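Local coordinates for protein alkylhalidase CmlS (Streptomyces venezuelae, PDB 3I3L) that is a flavin-dependent halogenase of chloramphenicol biosynthesis that carries FAD bound covalently through an aspartate, at residues G439-R443 and P444-D448. Residues are numbered along the deposited sequence; the frame is centred on the assembly and turned at random.
Sequences GRHQR and PELSD
From His441 to Ser447 the backbone bends sharply at Arg443 and Pro444, with no direct hydrogen bond between residues 439-443 and 444-448. A water sits in the bend and joins the two limbs. It donates a hydrogen bond to Glu445 O at 2.7 Å and accepts one from Arg443 NH1 at 3.1 Å. His441 ND1 is hydrogen-bonded at 2.8 Å to this water, which sits in the plane of the imidazole, and Ser447 N donates it a weak hydrogen bond. The guanidinium also meets this water at its edge, in plane. Arg443 CG sits between its backbone N and carbonyl carbon (chi1 70°), and the chain, extended at chi2, bends at chi3, which brings NH1 back to the water. This is an irregular surface loop between helices 430-439 and 456-471, away from the flavin. Leu446 CD1 approaches the His441 ring obliquely, 3.6 Å from CE1. Phe450 stacks on that ring, and Thr106 OG1 is hydrogen-bonded to its NE2. Glu454 forms a salt bridge with Arg443 NH1. The Glu445 carboxylate touches only the aliphatic part of Arg443, OE1 lying 3.6 Å from CG. With an alanine in place of Arg443, the water would probably lose one donor and Glu454 its charged mate.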
# COMPACT_ATOMS: atom_id res chain seq x y z
N GLY A 439 -14.05 7.80 10.83
CA GLY A 439 -13.45 7.09 11.90
C GLY A 439 -13.37 7.79 13.25
O GLY A 439 -12.83 7.24 14.22
N ARG A 440 -13.93 8.98 13.33
CA ARG A 440 -13.86 9.80 14.54
C ARG A 440 -14.58 9.12 15.70
O ARG A 440 -15.75 8.78 15.58
CB ARG A 440 -14.50 11.16 14.25
CG ARG A 440 -14.49 12.14 15.44
CD ARG A 440 -15.08 13.56 15.07
NE ARG A 440 -14.60 14.12 13.78
CZ ARG A 440 -13.37 14.63 13.59
NH1 ARG A 440 -12.47 14.64 14.57
NH2 ARG A 440 -13.04 15.12 12.39
N HIS A 441 -13.87 8.90 16.81
CA HIS A 441 -14.49 8.44 18.07
C HIS A 441 -15.46 9.50 18.57
O HIS A 441 -15.29 10.72 18.33
CB HIS A 441 -13.45 8.17 19.15
CG HIS A 441 -12.50 7.06 18.83
ND1 HIS A 441 -11.76 6.41 19.81
CD2 HIS A 441 -12.15 6.48 17.65
CE1 HIS A 441 -11.01 5.48 19.24
NE2 HIS A 441 -11.24 5.49 17.93
N GLN A 442 -16.48 9.06 19.29
CA GLN A 442 -17.56 9.97 19.70
C GLN A 442 -17.37 10.55 21.11
O GLN A 442 -18.32 10.85 21.81
CB GLN A 442 -18.89 9.27 19.53
CG GLN A 442 -19.13 8.76 18.10
CD GLN A 442 -19.23 9.91 17.11
OE1 GLN A 442 -18.30 10.14 16.31
NE2 GLN A 442 -20.33 10.63 17.15
N ARG A 443 -16.11 10.68 21.51
CA ARG A 443 -15.74 11.30 22.75
C ARG A 443 -14.37 11.90 22.51
O ARG A 443 -13.69 11.48 21.56
CB ARG A 443 -15.70 10.24 23.87
CG ARG A 443 -14.54 9.25 23.77
CD ARG A 443 -14.84 7.95 24.50
NE ARG A 443 -16.14 7.42 24.11
CZ ARG A 443 -16.37 6.63 23.06
NH1 ARG A 443 -15.38 6.24 22.24
NH2 ARG A 443 -17.62 6.21 22.82
N PRO A 444 -13.91 12.82 23.39
CA PRO A 444 -12.68 13.59 23.15
C PRO A 444 -11.40 12.78 23.31
O PRO A 444 -10.35 13.17 22.78
CB PRO A 444 -12.72 14.70 24.23
CG PRO A 444 -14.11 14.53 24.94
CD PRO A 444 -14.51 13.11 24.71
N GLU A 445 -11.47 11.69 24.06
CA GLU A 445 -10.29 10.92 24.46
C GLU A 445 -10.45 9.42 24.17
O GLU A 445 -11.56 8.92 23.90
CB GLU A 445 -10.00 11.13 25.96
CG GLU A 445 -11.26 11.49 26.84
CD GLU A 445 -12.12 10.27 27.22
OE1 GLU A 445 -13.36 10.31 27.02
OE2 GLU A 445 -11.52 9.27 27.72
N LEU A 446 -9.33 8.72 24.24
CA LEU A 446 -9.27 7.33 23.86
C LEU A 446 -9.69 6.47 25.06
O LEU A 446 -9.16 6.63 26.17
CB LEU A 446 -7.84 7.01 23.43
CG LEU A 446 -7.55 5.64 22.82
CD1 LEU A 446 -8.12 5.55 21.45
CD2 LEU A 446 -6.05 5.40 22.82
N SER A 447 -10.64 5.55 24.83
CA SER A 447 -11.22 4.76 25.89
C SER A 447 -11.77 3.43 25.36
O SER A 447 -12.11 3.28 24.15
CB SER A 447 -12.35 5.54 26.56
OG SER A 447 -13.33 4.65 27.02
N ASP A 448 -11.88 2.48 26.29
CA ASP A 448 -12.42 1.17 25.97
C ASP A 448 -13.94 1.24 25.82
O ASP A 448 -14.60 0.25 25.49
CB ASP A 448 -12.00 0.16 27.03
CG ASP A 448 -11.64 -1.19 26.44
OD1 ASP A 448 -11.99 -1.43 25.26
OD2 ASP A 448 -11.03 -2.04 27.16
O HOH W 1 -12.36 6.70 22.56